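Local coordinates for aq_2013 protein (Aquifex aeolicus, PDB 2P6C) that is of unknown function but belongs to the YjbQ (UPF0047) family and assembles from three copies of one chain, at residues C39-M44 with K128-K133; Q53-G58 with E116-E121. All blocks are in the same frame, centred on the assembly; numbering follows the deposited sequence.

In the fold
Interaction 1 pairs the two inner strands of a four-stranded antiparallel sheet, 37-43 and 128-136, while interaction 2 joins the end of strand 48-53 to strand 116-121, the middle strand of a separate three-stranded antiparallel sheet. Their centres lie about 16 Å apart. Both segments of interaction 2, 53-58 and 116-121, lie in the chain between those of interaction 1, 39-44 and 128-133. Strand 128-136 follows strand 116-121 in the chain, and the two sheets touch where Lys128 forms a salt bridge with Glu121 and Val130 packs on Tyr119. Each contact borders a different neighbouring subunit, the second at interaction 1 and the third at interaction 2.

Interaction 1 (C39-M44 with K128-K133); sequences CLVSSM and KRVVIK
Strands 39-43 and 128-133 run antiparallel, their axes 4.7 Å apart at 165°, with Leu40-Lys133 and Ser42-Val131 as hydrogen-bonded pairs. Two bonds close each pair, the shortest from Val131 N to Ser42 O (2.8 Å), and a fifth, Met44 N to Arg129 O (3.0 Å), follows just past the strand end. On the face bearing Val41 and Ile132, Val41 CG1 meets Val130 CG1 at 3.9 Å, the two side chains slanting across each other, and Cys39 SG lies 4.0 Å from Ile132 CG2; helix 22-32 packs here. Met44 reaches over Arg129: with CG beside the backbone N (chi1 -57°) and the chain extended at chi2, SD comes over one guanidinium face, off-centre and 3.4 Å from NH2, while CG approaches Val131 CG1 at 4.1 Å. An alanine in place of Met44 would probably leave that guanidinium face without its sulfur cover and Val131 CG1 without this neighbour. Ser42 OG bonds to Gln99, and Lys133 NZ to Thr5 of its own chain by a hydrogen bond and to Glu36 of the second subunit by a salt bridge: a largely apolar interface whose polar ends are held by other strands and another chain.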
loop_
_atom_site.group_PDB
_atom_site.type_symbol
_atom_site.label_atom_id
_atom_site.label_comp_id
_atom_site.label_asym_id
_atom_site.label_seq_id
_atom_site.Cartn_x
_atom_site.Cartn_y
_atom_site.Cartn_z
ATOM N N CYS A 39 8.047 -7.202 8.712
ATOM C CA CYS A 39 6.999 -7.073 9.710
ATOM C C CYS A 39 5.759 -6.399 9.127
ATOM O O CYS A 39 5.758 -5.190 8.894
ATOM C CB CYS A 39 7.530 -6.263 10.895
ATOM S SG CYS A 39 6.305 -5.898 12.188
ATOM N N LEU A 40 4.718 -7.192 8.879
ATOM C CA LEU A 40 3.455 -6.689 8.342
ATOM C C LEU A 40 2.532 -6.257 9.485
ATOM O O LEU A 40 2.363 -6.986 10.466
ATOM C CB LEU A 40 2.753 -7.780 7.519
ATOM C CG LEU A 40 1.279 -7.558 7.133
ATOM C CD1 LEU A 40 1.143 -6.433 6.097
ATOM C CD2 LEU A 40 0.715 -8.852 6.568
ATOM N N VAL A 41 1.939 -5.073 9.350
ATOM C CA VAL A 41 1.010 -4.544 10.347
ATOM C C VAL A 41 -0.188 -4.104 9.533
ATOM O O VAL A 41 -0.127 -3.139 8.773
ATOM C CB VAL A 41 1.618 -3.361 11.089
ATOM C CG1 VAL A 41 0.733 -2.975 12.258
ATOM C CG2 VAL A 41 3.024 -3.716 11.558
ATOM N N SER A 42 -1.286 -4.823 9.702
ATOM C CA SER A 42 -2.463 -4.577 8.898
ATOM C C SER A 42 -3.779 -4.604 9.659
ATOM O O SER A 42 -3.974 -5.419 10.565
ATOM C CB SER A 42 -2.498 -5.646 7.799
ATOM O OG SER A 42 -3.531 -5.415 6.867
ATOM N N SER A 43 -4.686 -3.709 9.285
ATOM C CA SER A 43 -6.015 -3.729 9.860
ATOM C C SER A 43 -6.793 -4.884 9.291
ATOM O O SER A 43 -6.740 -5.166 8.109
ATOM C CB SER A 43 -6.737 -2.436 9.491
ATOM O OG SER A 43 -8.109 -2.559 9.886
ATOM N N MET A 44 -7.522 -5.562 10.184
ATOM C CA MET A 44 -8.343 -6.685 9.723
ATOM C C MET A 44 -9.755 -6.234 9.334
ATOM O O MET A 44 -10.613 -7.049 9.027
ATOM C CB MET A 44 -8.391 -7.734 10.828
ATOM C CG MET A 44 -6.986 -8.197 11.241
ATOM S SD MET A 44 -6.978 -9.784 12.115
ATOM C CE MET A 44 -7.241 -10.894 10.721
ATOM N N LYS A 128 -12.143 -4.191 17.321
ATOM C CA LYS A 128 -11.554 -4.403 15.998
ATOM C C LYS A 128 -10.083 -4.748 16.178
ATOM O O LYS A 128 -9.417 -4.237 17.088
ATOM C CB LYS A 128 -11.737 -3.146 15.149
ATOM C CG LYS A 128 -13.205 -2.888 14.824
ATOM C CD LYS A 128 -13.519 -1.454 14.400
ATOM C CE LYS A 128 -13.184 -1.180 12.947
ATOM N NZ LYS A 128 -13.971 -0.018 12.416
ATOM N N ARG A 129 -9.561 -5.607 15.313
ATOM C CA ARG A 129 -8.178 -6.011 15.474
ATOM C C ARG A 129 -7.231 -5.605 14.346
ATOM O O ARG A 129 -7.631 -5.343 13.206
ATOM C CB ARG A 129 -8.091 -7.539 15.641
ATOM C CG ARG A 129 -9.002 -8.184 16.691
ATOM C CD ARG A 129 -8.771 -9.699 16.646
ATOM N NE ARG A 129 -9.231 -10.194 15.353
ATOM C CZ ARG A 129 -8.863 -11.339 14.779
ATOM N NH1 ARG A 129 -7.996 -12.177 15.361
ATOM N NH2 ARG A 129 -9.387 -11.660 13.604
ATOM N N VAL A 130 -5.959 -5.566 14.717
ATOM C CA VAL A 130 -4.841 -5.313 13.835
ATOM C C VAL A 130 -3.945 -6.536 13.955
ATOM O O VAL A 130 -3.740 -7.015 15.068
ATOM C CB VAL A 130 -4.045 -4.091 14.330
ATOM C CG1 VAL A 130 -2.640 -4.132 13.730
ATOM C CG2 VAL A 130 -4.718 -2.773 13.956
ATOM N N VAL A 131 -3.497 -7.094 12.804
ATOM C CA VAL A 131 -2.543 -8.239 12.845
ATOM C C VAL A 131 -1.135 -7.784 12.611
ATOM O O VAL A 131 -0.871 -6.889 11.807
ATOM C CB VAL A 131 -2.926 -9.391 11.855
ATOM C CG1 VAL A 131 -3.061 -8.883 10.418
ATOM C CG2 VAL A 131 -1.858 -10.471 11.876
ATOM N N ILE A 132 -0.231 -8.369 13.428
ATOM C CA ILE A 132 1.208 -8.213 13.246
ATOM C C ILE A 132 1.775 -9.562 12.851
ATOM O O ILE A 132 1.681 -10.523 13.570
ATOM C CB ILE A 132 1.886 -7.787 14.560
ATOM C CG1 ILE A 132 1.359 -6.429 15.014
ATOM C CG2 ILE A 132 3.410 -7.641 14.330
ATOM C CD1 ILE A 132 1.754 -6.093 16.452
ATOM N N LYS A 133 2.337 -9.615 11.645
ATOM C CA LYS A 133 2.906 -10.868 11.209
ATOM C C LYS A 133 4.358 -10.660 10.818
ATOM O O LYS A 133 4.684 -9.865 9.945
ATOM C CB LYS A 133 2.107 -11.359 10.002
ATOM C CG LYS A 133 2.463 -12.798 9.622
ATOM C CD LYS A 133 2.000 -13.803 10.677
ATOM C CE LYS A 133 1.771 -15.201 10.087
ATOM N NZ LYS A 133 0.900 -15.972 10.970
#

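Interaction 2 (Q53-G58 with E116-E121)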
loop_
_atom_site.group_PDB
_atom_site.type_symbol
_atom_site.label_atom_id
_atom_site.label_comp_id
_atom_site.label_asym_id
_atom_site.label_seq_id
_atom_site.Cartn_x
_atom_site.Cartn_y
_atom_site.Cartn_z
ATOM N N GLN A 53 2.506 7.811 9.720
ATOM C CA GLN A 53 2.520 9.260 9.701
ATOM C C GLN A 53 3.612 9.730 10.625
ATOM O O GLN A 53 4.381 8.953 11.120
ATOM C CB GLN A 53 1.229 9.760 10.282
ATOM C CG GLN A 53 0.087 9.444 9.352
ATOM C CD GLN A 53 0.194 10.299 8.114
ATOM O OE1 GLN A 53 -0.343 11.391 8.017
ATOM N NE2 GLN A 53 0.841 9.703 7.093
ATOM N N ASP A 54 3.696 11.042 10.837
ATOM C CA ASP A 54 4.537 11.406 11.967
ATOM C C ASP A 54 3.695 11.952 13.122
ATOM O O ASP A 54 2.482 11.914 13.098
ATOM C CB ASP A 54 5.698 12.363 11.527
ATOM C CG ASP A 54 5.229 13.773 11.162
ATOM O OD1 ASP A 54 4.219 14.217 11.704
ATOM O OD2 ASP A 54 5.904 14.428 10.361
ATOM N N ASP A 55 4.374 12.443 14.162
ATOM C CA ASP A 55 3.650 12.826 15.405
ATOM C C ASP A 55 3.062 14.246 15.426
ATOM O O ASP A 55 2.235 14.591 16.261
ATOM C CB ASP A 55 4.613 12.737 16.562
ATOM C CG ASP A 55 4.952 11.273 16.792
ATOM O OD1 ASP A 55 4.035 10.482 17.002
ATOM O OD2 ASP A 55 6.133 10.937 16.703
ATOM N N GLU A 56 3.459 15.125 14.517
ATOM C CA GLU A 56 2.983 16.519 14.598
ATOM C C GLU A 56 1.441 16.666 14.583
ATOM O O GLU A 56 0.751 16.170 13.701
ATOM C CB GLU A 56 3.592 17.291 13.429
ATOM C CG GLU A 56 3.829 18.762 13.767
ATOM C CD GLU A 56 2.616 19.564 13.361
ATOM O OE1 GLU A 56 2.220 19.484 12.207
ATOM O OE2 GLU A 56 2.074 20.272 14.210
ATOM N N GLU A 57 0.946 17.371 15.600
ATOM C CA GLU A 57 -0.449 17.744 15.899
ATOM C C GLU A 57 -1.209 18.323 14.687
ATOM O O GLU A 57 -2.315 17.914 14.360
ATOM C CB GLU A 57 -0.444 18.763 17.042
ATOM C CG GLU A 57 -1.633 19.725 16.975
ATOM C CD GLU A 57 -1.432 20.845 17.973
ATOM O OE1 GLU A 57 -0.560 21.674 17.753
ATOM O OE2 GLU A 57 -2.140 20.864 18.977
ATOM N N GLY A 58 -0.581 19.365 14.159
ATOM C CA GLY A 58 -1.188 20.081 13.058
ATOM C C GLY A 58 -1.395 19.133 11.889
ATOM O O GLY A 58 -2.419 19.191 11.203
ATOM N N GLU A 116 6.109 7.039 12.492
ATOM C CA GLU A 116 5.389 6.504 13.640
ATOM C C GLU A 116 4.237 5.693 13.053
ATOM O O GLU A 116 3.606 6.120 12.091
ATOM C CB GLU A 116 4.842 7.639 14.509
ATOM C CG GLU A 116 3.865 7.192 15.606
ATOM C CD GLU A 116 4.556 6.587 16.817
ATOM O OE1 GLU A 116 5.804 6.615 16.878
ATOM O OE2 GLU A 116 3.843 6.088 17.718
ATOM N N ILE A 117 3.975 4.523 13.618
ATOM C CA ILE A 117 2.889 3.675 13.131
ATOM C C ILE A 117 1.611 3.988 13.902
ATOM O O ILE A 117 1.617 4.027 15.130
ATOM C CB ILE A 117 3.208 2.178 13.340
ATOM C CG1 ILE A 117 4.561 1.837 12.718
ATOM C CG2 ILE A 117 2.107 1.318 12.716
ATOM C CD1 ILE A 117 5.013 0.417 13.013
ATOM N N PHE A 118 0.514 4.210 13.189
ATOM C CA PHE A 118 -0.752 4.494 13.855
ATOM C C PHE A 118 -1.843 3.553 13.407
ATOM O O PHE A 118 -1.805 3.021 12.299
ATOM C CB PHE A 118 -1.259 5.905 13.538
ATOM C CG PHE A 118 -0.440 7.006 14.122
ATOM C CD1 PHE A 118 0.686 7.478 13.462
ATOM C CD2 PHE A 118 -0.832 7.623 15.312
ATOM C CE1 PHE A 118 1.410 8.554 13.972
ATOM C CE2 PHE A 118 -0.121 8.690 15.829
ATOM C CZ PHE A 118 1.007 9.164 15.159
ATOM N N TYR A 119 -2.813 3.348 14.288
ATOM C CA TYR A 119 -4.017 2.619 13.943
ATOM C C TYR A 119 -5.006 3.718 13.738
ATOM O O TYR A 119 -5.312 4.454 14.666
ATOM C CB TYR A 119 -4.504 1.729 15.115
ATOM C CG TYR A 119 -5.872 1.131 14.832
ATOM C CD1 TYR A 119 -6.058 0.279 13.734
ATOM C CD2 TYR A 119 -6.973 1.408 15.653
ATOM C CE1 TYR A 119 -7.311 -0.274 13.466
ATOM C CE2 TYR A 119 -8.226 0.857 15.383
ATOM C CZ TYR A 119 -8.394 0.024 14.286
ATOM O OH TYR A 119 -9.644 -0.492 13.982
ATOM N N ALA A 120 -5.411 3.896 12.491
ATOM C CA ALA A 120 -6.332 4.970 12.203
ATOM C C ALA A 120 -7.772 4.435 12.117
ATOM O O ALA A 120 -8.171 3.768 11.164
ATOM C CB ALA A 120 -5.864 5.637 10.907
ATOM N N GLU A 121 -8.533 4.686 13.195
ATOM C CA GLU A 121 -9.895 4.221 13.324
ATOM C C GLU A 121 -10.850 5.188 12.568
ATOM O O GLU A 121 -10.854 6.392 12.782
ATOM C CB GLU A 121 -10.210 4.041 14.852
ATOM C CG GLU A 121 -11.655 3.605 15.095
ATOM C CD GLU A 121 -11.879 2.247 14.467
ATOM O OE1 GLU A 121 -11.546 1.250 15.091
ATOM O OE2 GLU A 121 -12.385 2.200 13.346
#
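Three groups meet the Phe118 ring obliquely: Gln53 CB at 3.9 Å from CE1, Asp54 O at 3.6 Å from the same CE1, and Asp55 OD1 at 3.8 Å from CZ. The first torsion of Phe118, which sets CG beside the backbone N and anti to the carbonyl carbon, puts the ring within reach of all three. The Asp55 carboxylate is inclined 62° to the ring plane, and its OD1 also touches the aliphatic part of Glu116, 3.6 Å from CG. Asp55 and Glu116 cross at about a right angle, their carboxylate planes well away from parallel, with Asp55 OD1 4.3 Å from Glu116 OE1. Arg20 is likely to ease this like-charge approach, since it forms a salt bridge with Asp55 OD1 and a long, weak ion pair with Glu116.

The backbones meet in one antiparallel hydrogen-bonded pair, Gln53 with Glu116, where edge strand 48-53 of the three-stranded sheet ends. Both bonds are bent at hydrogen: the N-H...O angle is 143° from Gln53 N to Glu116 O and 140° for the return bond from Glu116 N to Gln53 O. Beyond this pair the chain leaves the sheet through an Asx turn, in which Asp54 OD1 accepts from Glu56 N, and enters helix 57-70 with Glu56 as N-cap, its OE2 accepting from Gly58 N at 2.8 Å. Both carboxylates are approached from above their planes. His60 on that helix bonds to Asp54 O and sets its ring steeply against Phe118. On the third subunit, Leu94 packs on Gln53, while His79 bonds to Glu56 OE1 and Arg81 forms a salt bridge with Glu57.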